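Local coordinates for pyruvate kinase (Pyrobaculum aerophilum, PDB 3QTG), which catalyses the last step of glycolysis, transferring the phosphoryl group of phosphoenolpyruvate to ADP to give pyruvate and ATP, at residues A[131-136]-A[168-173]; A[137-142]-A[155-160]. All blocks are in the same frame, centred on the assembly; numbering follows the deposited sequence.

Contact 1: A[131-136]-A[168-173]; sequences VILMLD and VVEGKD
Glu170 lies alongside Val131, the two side chains pointing the same way. A chi1 of -172° sets Glu170 CG opposite the backbone N, and the chain runs on extended, laying the carboxylate beside the valine with OE1 3.6 Å from Val131 CB. The other oxygen, OE2, is taken by a salt bridge to Arg140 on the next strand. Leu133 crosses Glu170 at a slant, its CD1 4.0 Å from Glu170 CB. Leu133 CD1 also approaches Val168 CG1, loosely, at 4.4 Å. The backbones underneath form the edge of the sheet in the B domain, the small beta domain that pyruvate kinases insert into their TIM barrel. Strands 131-134 and 167-169 run antiparallel, and Leu133 and Val168 are a hydrogen-bonded pair, Leu133 N to Val168 O at 2.7 Å and Val168 N to Leu133 O at 3.1 Å. On the opposite face Ile132 and Val169 both pack on Phe122 of helix 120-125. Glu170 N reaches Val131 O at 2.9 Å just as its chain enters a type II turn, Val169 to Lys172. Beyond that bond a water continues the ladder, accepting from Val131 N and donating to Glu170 O at 2.7 Å.

Contact 2: A[137-142]-A[155-160]; sequences GRLRLK and AESSGV
Arg140 O accepts the amide of Glu156, N to O 3.0 Å and nearly straight at the hydrogen (171°), the donor standing somewhat out of the carbonyl plane. This bond lies where the antiparallel hairpin of strands 139-146 and 150-155, part of the inserted B domain, gives way to the loop leading to strand 159-161. The same two residues meet again through their side chains. Arg140, bent at chi3 (90°), turns its guanidinium back so that NH1 meets Glu156 OE1 in a salt bridge whose modelled length, 2.5 Å, is doubtfully short. The oxygen sits at the guanidinium edge, close to its plane, and is approached on its syn side; the two flat groups are nevertheless twisted 47° apart. NH2 of the same arginine is paired with Glu170, so two carboxylates limit its rotation. With an alanine in place of Glu156, Arg140 NH1 would probably be left without its charged mate and the guanidinium would be more able to swing about its bond to Glu170. The other carboxylate oxygen, Glu156 OE2, lies over the aliphatic part of Lys142, 3.7 Å from CG. On the buried face Leu141 and Ala155 form a non-hydrogen-bonded pair, with Leu141 CD1 3.9 Å from Ala155 CB. Strand 139-146 begins with a classic beta bulge, Arg138 and Leu139 both facing Met134. From there Leu139 reaches the departing chain with both methyls: CD1 touches Ser157 O at 3.4 Å, and CD2 lies 4.2 Å from CA of Gly159, on the side where a beta carbon would collide with it.

Overall arrangement
From the N terminus the chain builds barrel strands 18-22, 44-48 and 76-80, then leaves for the B domain, where both contacts lie. Strand 131-134 opens contact 1 and turns directly into 139-146, the first partner of contact 2. Contact 2 closes the shorter loop, through 150-155 to the bend before 159-161, a strand paired with 94-96. Only after 167-169 returns beside 131-134 does contact 1 close, so contact 2 is nested within it. Strands 131-134 and 139-146 are neighbours in one sheet, joined by a probable hydrogen bond from Ile132 N to Leu141 O and by Met134 packing on Leu141. Past residue 173 the chain heads back to barrel strand 199-202.

Contact 1: A[131-136]-A[168-173]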
loop_
_atom_site.group_PDB
_atom_site.type_symbol
_atom_site.label_atom_id
_atom_site.label_comp_id
_atom_site.label_asym_id
_atom_site.label_seq_id
_atom_site.Cartn_x
_atom_site.Cartn_y
_atom_site.Cartn_z
ATOM N N VAL A 131 26.816 -39.964 -5.236
ATOM C CA VAL A 131 27.334 -40.412 -3.947
ATOM C C VAL A 131 26.288 -41.289 -3.232
ATOM O O VAL A 131 25.121 -40.897 -3.057
ATOM C CB VAL A 131 27.728 -39.222 -3.054
ATOM C CG1 VAL A 131 28.209 -39.692 -1.685
ATOM C CG2 VAL A 131 28.795 -38.318 -3.776
ATOM N N ILE A 132 26.732 -42.477 -2.834
ATOM C CA ILE A 132 25.896 -43.459 -2.188
ATOM C C ILE A 132 26.102 -43.335 -0.680
ATOM O O ILE A 132 27.230 -43.250 -0.221
ATOM C CB ILE A 132 26.268 -44.874 -2.678
ATOM C CG1 ILE A 132 25.836 -45.058 -4.140
ATOM C CG2 ILE A 132 25.656 -45.952 -1.772
ATOM C CD1 ILE A 132 26.564 -46.181 -4.787
ATOM N N LEU A 133 25.014 -43.327 0.079
ATOM C CA LEU A 133 25.084 -43.104 1.522
ATOM C C LEU A 133 24.600 -44.300 2.314
ATOM O O LEU A 133 23.488 -44.773 2.137
ATOM C CB LEU A 133 24.248 -41.880 1.928
ATOM C CG LEU A 133 24.542 -40.552 1.234
ATOM C CD1 LEU A 133 23.430 -39.537 1.585
ATOM C CD2 LEU A 133 25.930 -40.070 1.669
ATOM N N MET A 134 25.443 -44.740 3.225
ATOM C CA MET A 134 25.176 -45.889 4.043
ATOM C C MET A 134 25.554 -45.507 5.453
ATOM O O MET A 134 26.332 -44.576 5.661
ATOM C CB MET A 134 26.042 -47.053 3.583
ATOM C CG MET A 134 25.984 -47.267 2.074
ATOM S SD MET A 134 25.823 -48.984 1.642
ATOM C CE MET A 134 27.426 -49.256 0.952
ATOM N N LEU A 135 25.021 -46.235 6.422
ATOM C CA LEU A 135 25.348 -45.989 7.815
ATOM C C LEU A 135 24.880 -44.568 8.167
ATOM O O LEU A 135 25.626 -43.775 8.745
ATOM C CB LEU A 135 26.859 -46.209 8.043
ATOM C CG LEU A 135 27.403 -47.649 8.205
ATOM C CD1 LEU A 135 26.591 -48.730 7.484
ATOM C CD2 LEU A 135 28.892 -47.762 7.847
ATOM N N ASP A 136 23.644 -44.254 7.763
ATOM C CA ASP A 136 23.009 -42.940 8.009
ATOM C C ASP A 136 23.691 -41.714 7.341
ATOM O O ASP A 136 23.309 -40.565 7.592
ATOM C CB ASP A 136 22.801 -42.705 9.526
ATOM C CG ASP A 136 21.480 -43.283 10.039
ATOM O OD1 ASP A 136 20.600 -42.491 10.449
ATOM O OD2 ASP A 136 21.316 -44.523 10.023
ATOM N N VAL A 168 20.898 -44.913 0.528
ATOM C CA VAL A 168 20.306 -43.711 -0.049
ATOM C C VAL A 168 21.298 -43.143 -1.066
ATOM O O VAL A 168 22.494 -43.281 -0.884
ATOM C CB VAL A 168 19.948 -42.698 1.082
ATOM C CG1 VAL A 168 19.595 -41.305 0.521
ATOM C CG2 VAL A 168 18.792 -43.262 1.946
ATOM N N VAL A 169 20.796 -42.569 -2.160
ATOM C CA VAL A 169 21.648 -41.919 -3.141
ATOM C C VAL A 169 21.467 -40.405 -2.937
ATOM O O VAL A 169 20.371 -39.881 -3.126
ATOM C CB VAL A 169 21.305 -42.350 -4.605
ATOM C CG1 VAL A 169 22.283 -41.728 -5.612
ATOM C CG2 VAL A 169 21.331 -43.897 -4.758
ATOM N N GLU A 170 22.539 -39.734 -2.512
ATOM C CA GLU A 170 22.550 -38.283 -2.261
ATOM C C GLU A 170 21.929 -37.491 -3.408
ATOM O O GLU A 170 22.443 -37.515 -4.526
ATOM C CB GLU A 170 23.988 -37.830 -2.031
ATOM C CG GLU A 170 24.160 -36.383 -1.577
ATOM C CD GLU A 170 25.616 -36.064 -1.333
ATOM O OE1 GLU A 170 26.354 -35.939 -2.332
ATOM O OE2 GLU A 170 26.026 -35.963 -0.153
ATOM N N GLY A 171 20.814 -36.809 -3.131
ATOM C CA GLY A 171 20.119 -35.982 -4.126
ATOM C C GLY A 171 19.303 -36.708 -5.185
ATOM O O GLY A 171 18.848 -36.080 -6.147
ATOM N N LYS A 172 19.114 -38.025 -5.025
ATOM C CA LYS A 172 18.307 -38.822 -5.956
ATOM C C LYS A 172 17.148 -39.488 -5.246
ATOM O O LYS A 172 17.275 -39.930 -4.112
ATOM C CB LYS A 172 19.135 -39.909 -6.671
ATOM C CG LYS A 172 20.260 -39.411 -7.557
ATOM C CD LYS A 172 19.757 -38.769 -8.831
ATOM C CE LYS A 172 20.921 -38.261 -9.661
ATOM N NZ LYS A 172 21.521 -39.356 -10.487
ATOM N N ASP A 173 16.017 -39.552 -5.931
ATOM C CA ASP A 173 14.842 -40.264 -5.452
ATOM C C ASP A 173 14.719 -41.632 -6.112
ATOM O O ASP A 173 15.010 -41.789 -7.299
ATOM C CB ASP A 173 13.585 -39.463 -5.779
ATOM C CG ASP A 173 13.493 -38.175 -4.994
ATOM O OD1 ASP A 173 12.440 -37.985 -4.339
ATOM O OD2 ASP A 173 14.457 -37.368 -5.024
HETATM O O HOH W 1 24.783 -37.889 -5.822
#

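Contact 2: A[137-142]-A[155-160]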
loop_
_atom_site.group_PDB
_atom_site.type_symbol
_atom_site.label_atom_id
_atom_site.label_comp_id
_atom_site.label_asym_id
_atom_site.label_seq_id
_atom_site.Cartn_x
_atom_site.Cartn_y
_atom_site.Cartn_z
ATOM N N GLY A 137 24.685 -41.966 6.491
ATOM C CA GLY A 137 25.459 -40.902 5.857
ATOM C C GLY A 137 26.921 -40.916 6.264
ATOM O O GLY A 137 27.705 -40.094 5.759
ATOM N N ARG A 138 27.279 -41.829 7.176
ATOM C CA ARG A 138 28.653 -41.998 7.690
ATOM C C ARG A 138 29.608 -42.773 6.760
ATOM O O ARG A 138 30.829 -42.775 6.950
ATOM C CB ARG A 138 28.641 -42.703 9.052
ATOM C CG ARG A 138 27.818 -41.999 10.140
ATOM C CD ARG A 138 28.207 -42.488 11.550
ATOM N NE ARG A 138 27.271 -41.997 12.576
ATOM C CZ ARG A 138 27.405 -40.853 13.255
ATOM N NH1 ARG A 138 28.447 -40.045 13.044
ATOM N NH2 ARG A 138 26.483 -40.513 14.153
ATOM N N LEU A 139 29.051 -43.483 5.792
ATOM C CA LEU A 139 29.866 -44.142 4.781
ATOM C C LEU A 139 29.400 -43.586 3.460
ATOM O O LEU A 139 28.248 -43.788 3.071
ATOM C CB LEU A 139 29.717 -45.672 4.852
ATOM C CG LEU A 139 30.565 -46.573 3.929
ATOM C CD1 LEU A 139 32.030 -46.118 3.785
ATOM C CD2 LEU A 139 30.498 -48.050 4.381
ATOM N N ARG A 140 30.275 -42.843 2.797
ATOM C CA ARG A 140 29.985 -42.308 1.481
ATOM C C ARG A 140 30.833 -43.046 0.463
ATOM O O ARG A 140 31.984 -43.381 0.729
ATOM C CB ARG A 140 30.275 -40.811 1.409
ATOM C CG ARG A 140 29.744 -40.030 2.603
ATOM C CD ARG A 140 30.299 -38.610 2.650
ATOM N NE ARG A 140 29.419 -37.707 1.912
ATOM C CZ ARG A 140 29.680 -37.281 0.694
ATOM N NH1 ARG A 140 30.789 -37.664 0.118
ATOM N NH2 ARG A 140 28.852 -36.473 0.064
ATOM N N LEU A 141 30.237 -43.313 -0.695
ATOM C CA LEU A 141 30.937 -43.984 -1.778
ATOM C C LEU A 141 30.674 -43.218 -3.064
ATOM O O LEU A 141 29.525 -42.940 -3.397
ATOM C CB LEU A 141 30.477 -45.442 -1.974
ATOM C CG LEU A 141 30.231 -46.618 -1.004
ATOM C CD1 LEU A 141 31.411 -47.642 -0.878
ATOM C CD2 LEU A 141 29.598 -46.251 0.351
ATOM N N LYS A 142 31.746 -42.915 -3.790
ATOM C CA LYS A 142 31.661 -42.135 -5.019
ATOM C C LYS A 142 31.537 -43.105 -6.201
ATOM O O LYS A 142 32.429 -43.910 -6.424
ATOM C CB LYS A 142 32.946 -41.315 -5.183
ATOM C CG LYS A 142 32.774 -39.864 -5.519
ATOM C CD LYS A 142 31.772 -39.570 -6.614
ATOM C CE LYS A 142 31.582 -38.051 -6.717
ATOM N NZ LYS A 142 32.827 -37.386 -7.200
ATOM N N ALA A 155 34.988 -46.010 -1.865
ATOM C CA ALA A 155 34.714 -45.653 -0.495
ATOM C C ALA A 155 35.589 -44.458 -0.078
ATOM O O ALA A 155 36.806 -44.451 -0.294
ATOM C CB ALA A 155 34.957 -46.827 0.401
ATOM N N GLU A 156 34.939 -43.442 0.487
ATOM C CA GLU A 156 35.607 -42.235 0.938
ATOM C C GLU A 156 36.166 -42.425 2.347
ATOM O O GLU A 156 37.004 -41.651 2.781
ATOM C CB GLU A 156 34.659 -41.037 0.846
ATOM C CG GLU A 156 34.254 -40.737 -0.586
ATOM C CD GLU A 156 33.260 -39.584 -0.727
ATOM O OE1 GLU A 156 33.068 -38.782 0.225
ATOM O OE2 GLU A 156 32.665 -39.476 -1.823
ATOM N N SER A 157 35.715 -43.481 3.035
ATOM C CA SER A 157 36.279 -43.892 4.317
ATOM C C SER A 157 36.070 -45.394 4.554
ATOM O O SER A 157 35.415 -46.070 3.759
ATOM C CB SER A 157 35.690 -43.060 5.470
ATOM O OG SER A 157 34.296 -43.273 5.584
ATOM N N SER A 158 36.670 -45.906 5.625
ATOM C CA SER A 158 36.488 -47.277 6.080
ATOM C C SER A 158 35.129 -47.486 6.738
ATOM O O SER A 158 34.504 -46.538 7.209
ATOM C CB SER A 158 37.586 -47.657 7.066
ATOM O OG SER A 158 38.743 -48.060 6.371
ATOM N N GLY A 159 34.680 -48.734 6.781
ATOM C CA GLY A 159 33.354 -49.037 7.283
ATOM C C GLY A 159 32.999 -50.494 7.090
ATOM O O GLY A 159 33.692 -51.232 6.389
ATOM N N VAL A 160 31.924 -50.913 7.745
ATOM C CA VAL A 160 31.473 -52.291 7.685
ATOM C C VAL A 160 30.038 -52.246 7.169
ATOM O O VAL A 160 29.187 -51.594 7.770
ATOM C CB VAL A 160 31.540 -52.964 9.072
ATOM C CG1 VAL A 160 31.065 -54.402 9.016
ATOM C CG2 VAL A 160 32.967 -52.898 9.616
#